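Local coordinates for putative D-alanine N-acetyltransferase of GNAT family (PDB 2R7H), which probably transfers an acyl group, most likely acetyl from acetyl-CoA, to an acceptor that is not established, as a member of the GNAT family, at residues 133-138 / 143-148; 114-119 / 149-154; 28-33 / 77-82. All blocks are in the same frame, centred on the assembly; numbering follows the deposited sequence.

How the interactions relate
Interactions 1 and 3 each pack a helix on the mixed sheet of the GNAT fold. Interaction 2 joins helix 111-125 to the end of helix 142-150. Interactions 1 and 2 are neighbours, with centres about 12 Å apart. Both use helix 142-150, and interaction 1 is nested in the chain loop that interaction 2 closes. They touch where Tyr-148 O probably takes a hydrogen bond from Phe-153 N at 3.0 Å. Interaction 3 lies across the centre of the chain from interaction 1, about 24 Å between centres. Its segment 77-82 meets interaction 2 where Leu-115 CD1 is 3.5 Å from Tyr-82 N. Tyr-82 OH is hydrogen-bonded to Trp-99 NE1; Trp-99 lines the 2-ethoxyethanol pocket with Tyr-68 and Tyr-98.

Interaction 1: 133-138 / 143-148; sequences AETSGI and PTRRFY
The Tyr-148 ring takes the methyl group of Ala-133 over one face and has Thr-135 CB at its edge. The Arg-145 guanidinium has Gly-137 CA over one face, with Ser-136 O and Ile-138 O near its edge. These groups pack strand 130-136 against the helix that follows it, 142-150, a beta-alpha unit of the GNAT fold. The two axes run nearly antiparallel, at 152°. Ala-133 CB forms a CH-pi contact 3.8 Å from the Tyr-148 ring centroid, displaced toward the rim near CZ. Phe-153 also meets this ring. In the middle, Thr-135 CG2 is 3.7 Å from Arg-145 CG. Thr-135 OG1 lies anti to the backbone N (chi1 -167°) and rests against Thr-144 CG2.

Arg-145 bends at chi3 (-61°), which swings its end to the turn after the strand. That turn is an ST turn: Ser-136 OG accepts from Ile-138 N and also bonds to Asp-167. NH1 of Arg-145 bridges two backbone carbonyls. The bond from Arg-145 NH1 to Ser-136 O is 2.8 Å but weak and bent. The bond from Arg-145 NH1 to Ile-138 O is 3.0 Å and nearly straight; the oxygen lies in the guanidinium plane, while NH1 sits above the carbonyl plane.

Interaction 2: 114-119 / 149-154; sequences ALLAEV and ERAGFS
A Schellman motif ends helix 142-150, and the residues on either side of its glycine meet helix 111-125. Gly-152 is the first residue to leave helical angles. Its positive phi (95°) turns the chain away from the helix, and Gly-152 N bonds back to Glu-149 O at 3.3 Å. Ala-151 and Phe-153 flank this glycine, and both touch Leu-116. The leucine has CG anti to its backbone N (chi1 175°), which extends the branched end toward the loop after helix 142-150. Both methyls touch, but only CD2 reaches Ala-151. Leu-116 CD2 is 3.3 Å from Ala-151 CB, tighter than usual for two methyl groups, and 3.8 Å from Phe-153 CE1. Leu-116 CD1 lies in the plane of the phenyl ring, at its edge, 3.8 Å from Phe-153 CE1 and 3.9 Å from Phe-153 CZ. No hydrogen bond crosses, so the contact is wholly apolar. Leu-116 also rests on Leu-97 and Ile-100 of strand 94-102. Phe-153 packs on Leu-131 and Ala-133 of strand 130-136, and on Tyr-172 and Leu-174 of strand 167-175. The contact therefore joins helix 111-125 to the end of helix 142-150, over strands 94-102 and 130-136.

Interaction 3: 28-33 / 77-82; sequences PQDALL and DDMAGY
Selenomethionine Met-79 reaches helix 30-41 with an extended chain that bends only at its end. CG is anti to the backbone N (chi1 -176°), and chi2 is extended as well. The turn at chi3 (-68°) then carries CE to the side chains of Asp-30 and Leu-33. The contact packs the first long helix of the GNAT fold on the start of strand 78-87, near its turn from strand 69-75.

Leu-33 and Met-79 cross at an oblique angle. Leu-33 CB faces the selenium end, 3.9 Å from Met-79 CE and 4.2 Å from Met-79 SE. Leu-33 CD1 also comes near the methyl, at 4.1 Å from Met-79 CE. The selenium lies beside the helix backbone too, with Leu-33 C at 4.2 Å from Met-79 SE. The Met-79 side chain also touches Val-34 and Val-37 of the same helix, and on the sheet it touches Phe-72.

Asp-30 crosses the selenomethionine at about a right angle. Its carboxylate is occupied elsewhere. OD2 forms a salt bridge with Arg-23 and accepts from Leu-27 N, just before the segment. OD1 also has a hydrogen bond outside the two segments. These partners fix the carboxylate beside the selenomethionine methyl. No hydrogen bond joins the two segments. Just past Met-79, Ala-80 and Gly-81 both face Ala-73, a classic beta bulge in strand 78-87. The closest approach across the contact is from Asp-30 OD1 to the methyl carbon CE of Met-79, 3.5 Å.

Interaction 1: 133-138 / 143-148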
loop_
_atom_site.group_PDB
_atom_site.type_symbol
_atom_site.label_atom_id
_atom_site.label_comp_id
_atom_site.label_asym_id
_atom_site.label_seq_id
_atom_site.Cartn_x
_atom_site.Cartn_y
_atom_site.Cartn_z
ATOM N N ALA B 133 -8.778 0.277 -7.408
ATOM C CA ALA B 133 -8.456 -1.122 -7.724
ATOM C C ALA B 133 -7.153 -1.139 -8.512
ATOM O O ALA B 133 -6.968 -0.369 -9.427
ATOM C CB ALA B 133 -9.594 -1.837 -8.519
ATOM N N GLU B 134 -6.276 -2.069 -8.210
ATOM C CA GLU B 134 -4.993 -2.187 -8.916
ATOM C C GLU B 134 -4.924 -3.527 -9.605
ATOM O O GLU B 134 -5.358 -4.520 -9.040
ATOM C CB GLU B 134 -3.838 -2.123 -7.916
ATOM C CG GLU B 134 -3.835 -0.903 -7.101
ATOM C CD GLU B 134 -2.627 -0.806 -6.193
ATOM O OE1 GLU B 134 -2.082 -1.848 -5.786
ATOM O OE2 GLU B 134 -2.255 0.323 -5.879
ATOM N N THR B 135 -4.413 -3.559 -10.832
ATOM C CA THR B 135 -4.243 -4.822 -11.498
ATOM C C THR B 135 -2.999 -4.773 -12.379
ATOM O O THR B 135 -2.300 -3.740 -12.451
ATOM C CB THR B 135 -5.526 -5.275 -12.253
ATOM O OG1 THR B 135 -5.378 -6.647 -12.612
ATOM C CG2 THR B 135 -5.797 -4.421 -13.485
ATOM N N SER B 136 -2.718 -5.900 -13.011
ATOM C CA SER B 136 -1.565 -6.053 -13.885
ATOM C C SER B 136 -1.898 -5.692 -15.324
ATOM O O SER B 136 -3.032 -5.786 -15.765
ATOM C CB SER B 136 -1.026 -7.477 -13.791
ATOM O OG SER B 136 -0.120 -7.741 -14.823
ATOM N N GLY B 137 -0.886 -5.282 -16.062
ATOM C CA GLY B 137 -1.054 -4.916 -17.466
ATOM C C GLY B 137 -0.836 -6.046 -18.457
ATOM O O GLY B 137 -0.940 -5.786 -19.665
ATOM N N ILE B 138 -0.553 -7.269 -17.968
ATOM C CA ILE B 138 -0.316 -8.437 -18.835
ATOM C C ILE B 138 -1.609 -9.003 -19.451
ATOM O O ILE B 138 -2.711 -8.807 -18.919
ATOM C CB ILE B 138 0.545 -9.576 -18.147
ATOM C CG1 ILE B 138 -0.187 -10.292 -17.014
ATOM C CG2 ILE B 138 1.898 -9.067 -17.713
ATOM C CD1 ILE B 138 0.672 -11.387 -16.363
ATOM N N PRO B 143 -9.216 -9.515 -19.088
ATOM C CA PRO B 143 -10.608 -9.595 -18.620
ATOM C C PRO B 143 -10.907 -8.709 -17.398
ATOM O O PRO B 143 -11.905 -7.992 -17.391
ATOM C CB PRO B 143 -10.762 -11.072 -18.265
ATOM C CG PRO B 143 -9.765 -11.769 -19.107
ATOM C CD PRO B 143 -8.605 -10.861 -19.151
ATOM N N THR B 144 -10.041 -8.779 -16.387
ATOM C CA THR B 144 -10.140 -7.966 -15.175
ATOM C C THR B 144 -10.180 -6.490 -15.520
ATOM O O THR B 144 -10.995 -5.764 -14.986
ATOM C CB THR B 144 -8.941 -8.203 -14.248
ATOM O OG1 THR B 144 -8.868 -9.596 -13.901
ATOM C CG2 THR B 144 -9.071 -7.386 -12.975
ATOM N N ARG B 145 -9.282 -6.036 -16.386
ATOM C CA ARG B 145 -9.276 -4.620 -16.804
ATOM C C ARG B 145 -10.606 -4.207 -17.465
ATOM O O ARG B 145 -11.095 -3.098 -17.217
ATOM C CB ARG B 145 -8.077 -4.312 -17.719
ATOM C CG ARG B 145 -6.745 -4.424 -17.014
ATOM C CD ARG B 145 -5.598 -3.821 -17.797
ATOM N NE ARG B 145 -5.342 -4.436 -19.100
ATOM C CZ ARG B 145 -4.689 -5.582 -19.294
ATOM N NH1 ARG B 145 -4.262 -6.313 -18.276
ATOM N NH2 ARG B 145 -4.492 -6.039 -20.526
ATOM N N ARG B 146 -11.165 -5.104 -18.306
ATOM C CA ARG B 146 -12.457 -4.911 -18.992
ATOM C C ARG B 146 -13.545 -4.771 -17.940
ATOM O O ARG B 146 -14.358 -3.845 -18.009
ATOM C CB ARG B 146 -12.787 -6.081 -19.962
ATOM N N PHE B 147 -13.539 -5.686 -16.968
ATOM C CA PHE B 147 -14.491 -5.663 -15.857
ATOM C C PHE B 147 -14.523 -4.310 -15.168
ATOM O O PHE B 147 -15.594 -3.701 -15.010
ATOM C CB PHE B 147 -14.143 -6.764 -14.849
ATOM C CG PHE B 147 -15.010 -6.777 -13.638
ATOM C CD1 PHE B 147 -16.287 -7.341 -13.684
ATOM C CD2 PHE B 147 -14.550 -6.275 -12.432
ATOM C CE1 PHE B 147 -17.081 -7.349 -12.576
ATOM C CE2 PHE B 147 -15.341 -6.308 -11.327
ATOM C CZ PHE B 147 -16.612 -6.854 -11.394
ATOM N N TYR B 148 -13.337 -3.829 -14.780
ATOM C CA TYR B 148 -13.210 -2.540 -14.121
ATOM C C TYR B 148 -13.660 -1.391 -15.011
ATOM O O TYR B 148 -14.414 -0.530 -14.557
ATOM C CB TYR B 148 -11.788 -2.284 -13.564
ATOM C CG TYR B 148 -11.347 -3.209 -12.437
ATOM C CD1 TYR B 148 -12.208 -3.520 -11.361
ATOM C CD2 TYR B 148 -10.033 -3.643 -12.344
ATOM C CE1 TYR B 148 -11.813 -4.345 -10.333
ATOM C CE2 TYR B 148 -9.626 -4.456 -11.276
ATOM C CZ TYR B 148 -10.532 -4.785 -10.273
ATOM O OH TYR B 148 -10.168 -5.581 -9.200
#

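Interaction 2: 114-119 / 149-154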
loop_
_atom_site.group_PDB
_atom_site.type_symbol
_atom_site.label_atom_id
_atom_site.label_comp_id
_atom_site.label_asym_id
_atom_site.label_seq_id
_atom_site.Cartn_x
_atom_site.Cartn_y
_atom_site.Cartn_z
ATOM N N ALA B 114 -22.311 -7.669 -9.267
ATOM C CA ALA B 114 -23.177 -7.628 -8.087
ATOM C C ALA B 114 -22.345 -7.435 -6.816
ATOM O O ALA B 114 -22.720 -6.670 -5.937
ATOM C CB ALA B 114 -23.982 -8.919 -7.969
ATOM N N LEU B 115 -21.238 -8.166 -6.705
ATOM C CA LEU B 115 -20.334 -8.017 -5.563
ATOM C C LEU B 115 -19.724 -6.619 -5.522
ATOM O O LEU B 115 -19.676 -6.018 -4.455
ATOM C CB LEU B 115 -19.257 -9.103 -5.558
ATOM C CG LEU B 115 -19.701 -10.463 -5.053
ATOM C CD1 LEU B 115 -18.718 -11.587 -5.525
ATOM C CD2 LEU B 115 -19.862 -10.443 -3.539
ATOM N N LEU B 116 -19.273 -6.098 -6.653
ATOM C CA LEU B 116 -18.728 -4.740 -6.692
ATOM C C LEU B 116 -19.818 -3.710 -6.276
ATOM O O LEU B 116 -19.519 -2.741 -5.583
ATOM C CB LEU B 116 -18.227 -4.382 -8.082
ATOM C CG LEU B 116 -17.723 -2.958 -8.327
ATOM C CD1 LEU B 116 -16.481 -2.544 -7.501
ATOM C CD2 LEU B 116 -17.462 -2.773 -9.796
ATOM N N ALA B 117 -21.055 -3.879 -6.775
ATOM C CA ALA B 117 -22.151 -2.974 -6.396
ATOM C C ALA B 117 -22.344 -2.956 -4.856
ATOM O O ALA B 117 -22.591 -1.909 -4.244
ATOM C CB ALA B 117 -23.441 -3.346 -7.136
ATOM N N GLU B 118 -22.204 -4.102 -4.219
ATOM C CA GLU B 118 -22.340 -4.141 -2.768
ATOM C C GLU B 118 -21.182 -3.423 -2.042
ATOM O O GLU B 118 -21.393 -2.747 -1.017
ATOM C CB GLU B 118 -22.478 -5.594 -2.291
ATOM C CG GLU B 118 -23.711 -6.328 -2.816
ATOM C CD GLU B 118 -25.034 -5.579 -2.628
ATOM O OE1 GLU B 118 -25.287 -5.063 -1.539
ATOM O OE2 GLU B 118 -25.816 -5.522 -3.601
ATOM N N VAL B 119 -19.950 -3.610 -2.535
ATOM C CA VAL B 119 -18.802 -2.938 -1.953
ATOM C C VAL B 119 -18.998 -1.434 -2.060
ATOM O O VAL B 119 -18.726 -0.713 -1.114
ATOM C CB VAL B 119 -17.480 -3.350 -2.656
ATOM C CG1 VAL B 119 -16.373 -2.391 -2.294
ATOM C CG2 VAL B 119 -17.162 -4.873 -2.334
ATOM N N GLU B 149 -13.223 -1.401 -16.272
ATOM C CA GLU B 149 -13.616 -0.375 -17.233
ATOM C C GLU B 149 -15.106 -0.369 -17.502
ATOM O O GLU B 149 -15.693 0.716 -17.586
ATOM C CB GLU B 149 -12.811 -0.511 -18.516
ATOM C CG GLU B 149 -11.354 -0.114 -18.267
ATOM C CD GLU B 149 -10.386 -0.421 -19.401
ATOM O OE1 GLU B 149 -10.813 -0.917 -20.470
ATOM O OE2 GLU B 149 -9.170 -0.159 -19.183
ATOM N N ARG B 150 -15.715 -1.557 -17.608
ATOM C CA ARG B 150 -17.177 -1.679 -17.836
ATOM C C ARG B 150 -17.961 -1.203 -16.612
ATOM O O ARG B 150 -19.056 -0.681 -16.754
ATOM C CB ARG B 150 -17.581 -3.120 -18.161
ATOM N N ALA B 151 -17.379 -1.338 -15.411
ATOM C CA ALA B 151 -18.035 -0.914 -14.169
ATOM C C ALA B 151 -17.900 0.585 -13.904
ATOM O O ALA B 151 -18.377 1.071 -12.880
ATOM C CB ALA B 151 -17.529 -1.737 -12.980
ATOM N N GLY B 152 -17.269 1.325 -14.804
ATOM C CA GLY B 152 -17.116 2.767 -14.644
ATOM C C GLY B 152 -15.812 3.237 -14.012
ATOM O O GLY B 152 -15.719 4.407 -13.652
ATOM N N PHE B 153 -14.843 2.332 -13.839
ATOM C CA PHE B 153 -13.528 2.699 -13.277
ATOM C C PHE B 153 -12.760 3.278 -14.434
ATOM O O PHE B 153 -12.984 2.904 -15.584
ATOM C CB PHE B 153 -12.674 1.527 -12.745
ATOM C CG PHE B 153 -13.084 0.941 -11.393
ATOM C CD1 PHE B 153 -14.138 0.032 -11.265
ATOM C CD2 PHE B 153 -12.302 1.205 -10.247
ATOM C CE1 PHE B 153 -14.439 -0.537 -10.009
ATOM C CE2 PHE B 153 -12.601 0.653 -8.988
ATOM C CZ PHE B 153 -13.671 -0.208 -8.864
ATOM N N SER B 154 -11.888 4.222 -14.147
ATOM C CA SER B 154 -11.055 4.810 -15.165
ATOM C C SER B 154 -9.607 4.488 -14.753
ATOM O O SER B 154 -9.280 4.436 -13.568
ATOM C CB SER B 154 -11.299 6.316 -15.268
ATOM O OG SER B 154 -10.926 6.967 -14.061
#

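Interaction 3: 28-33 / 77-82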
loop_
_atom_site.group_PDB
_atom_site.type_symbol
_atom_site.label_atom_id
_atom_site.label_comp_id
_atom_site.label_asym_id
_atom_site.label_seq_id
_atom_site.Cartn_x
_atom_site.Cartn_y
_atom_site.Cartn_z
ATOM N N PRO B 28 -16.216 -18.384 11.207
ATOM C CA PRO B 28 -15.023 -19.275 11.188
ATOM C C PRO B 28 -14.851 -20.146 9.915
ATOM O O PRO B 28 -13.710 -20.431 9.511
ATOM C CB PRO B 28 -15.240 -20.157 12.414
ATOM C CG PRO B 28 -16.105 -19.338 13.308
ATOM C CD PRO B 28 -17.048 -18.640 12.396
ATOM N N GLN B 29 -15.970 -20.544 9.298
ATOM C CA GLN B 29 -15.971 -21.328 8.063
ATOM C C GLN B 29 -15.398 -20.577 6.844
ATOM O O GLN B 29 -14.904 -21.198 5.899
ATOM C CB GLN B 29 -17.421 -21.711 7.723
ATOM N N ASP B 30 -15.433 -19.246 6.889
ATOM C CA ASP B 30 -15.010 -18.398 5.767
ATOM C C ASP B 30 -13.560 -18.412 5.263
ATOM O O ASP B 30 -13.343 -18.330 4.040
ATOM C CB ASP B 30 -15.431 -16.944 6.041
ATOM C CG ASP B 30 -16.950 -16.765 6.138
ATOM O OD1 ASP B 30 -17.738 -17.557 5.566
ATOM O OD2 ASP B 30 -17.357 -15.788 6.794
ATOM N N ALA B 31 -12.601 -18.477 6.186
ATOM C CA ALA B 31 -11.168 -18.501 5.856
ATOM C C ALA B 31 -10.831 -19.600 4.843
ATOM O O ALA B 31 -10.171 -19.335 3.839
ATOM C CB ALA B 31 -10.338 -18.689 7.117
ATOM N N LEU B 32 -11.322 -20.811 5.087
ATOM C CA LEU B 32 -11.069 -21.925 4.184
ATOM C C LEU B 32 -11.947 -21.852 2.916
ATOM O O LEU B 32 -11.479 -22.218 1.838
ATOM C CB LEU B 32 -11.253 -23.259 4.896
ATOM C CG LEU B 32 -10.580 -24.424 4.175
ATOM C CD1 LEU B 32 -9.048 -24.210 4.173
ATOM C CD2 LEU B 32 -10.947 -25.770 4.837
ATOM N N LEU B 33 -13.200 -21.380 3.045
ATOM C CA LEU B 33 -14.122 -21.225 1.897
ATOM C C LEU B 33 -13.551 -20.210 0.931
ATOM O O LEU B 33 -13.650 -20.396 -0.285
ATOM C CB LEU B 33 -15.541 -20.810 2.343
ATOM C CG LEU B 33 -16.388 -21.828 3.099
ATOM C CD1 LEU B 33 -17.575 -21.190 3.786
ATOM C CD2 LEU B 33 -16.826 -22.958 2.171
ATOM N N ASP B 77 -25.531 -23.412 1.325
ATOM C CA ASP B 77 -24.403 -23.278 2.217
ATOM C C ASP B 77 -23.098 -23.106 1.452
ATOM O O ASP B 77 -22.051 -23.240 2.083
ATOM N N ASP B 78 -23.130 -22.819 0.134
ATOM C CA ASP B 78 -21.911 -22.670 -0.679
ATOM C C ASP B 78 -21.562 -21.212 -0.941
ATOM O O ASP B 78 -22.452 -20.374 -1.101
ATOM C CB ASP B 78 -22.083 -23.356 -2.033
HETATM N N MSE B 79 -20.267 -20.915 -0.987
HETATM C CA MSE B 79 -19.804 -19.560 -1.296
HETATM C C MSE B 79 -19.557 -19.443 -2.816
HETATM O O MSE B 79 -18.614 -20.027 -3.353
HETATM C CB MSE B 79 -18.541 -19.207 -0.506
HETATM C CG MSE B 79 -18.092 -17.746 -0.733
HETATM SE SE MSE B 79 -16.531 -17.324 0.277
HETATM C CE MSE B 79 -17.410 -17.439 2.049
ATOM N N ALA B 80 -20.406 -18.693 -3.506
ATOM C CA ALA B 80 -20.297 -18.480 -4.960
ATOM C C ALA B 80 -19.119 -17.547 -5.328
ATOM O O ALA B 80 -18.517 -17.658 -6.401
ATOM C CB ALA B 80 -21.603 -17.921 -5.479
ATOM N N GLY B 81 -18.792 -16.642 -4.411
ATOM C CA GLY B 81 -17.710 -15.697 -4.590
ATOM C C GLY B 81 -17.679 -14.659 -3.478
ATOM O O GLY B 81 -18.448 -14.718 -2.520
ATOM N N TYR B 82 -16.751 -13.721 -3.575
ATOM C CA TYR B 82 -16.652 -12.695 -2.544
ATOM C C TYR B 82 -15.780 -11.544 -3.007
ATOM O O TYR B 82 -15.066 -11.651 -4.018
ATOM C CB TYR B 82 -16.088 -13.264 -1.221
ATOM C CG TYR B 82 -14.594 -13.358 -1.144
ATOM C CD1 TYR B 82 -13.881 -14.218 -1.962
ATOM C CD2 TYR B 82 -13.891 -12.624 -0.204
ATOM C CE1 TYR B 82 -12.502 -14.282 -1.906
ATOM C CE2 TYR B 82 -12.520 -12.684 -0.135
ATOM C CZ TYR B 82 -11.831 -13.506 -0.984
ATOM O OH TYR B 82 -10.465 -13.568 -0.879
#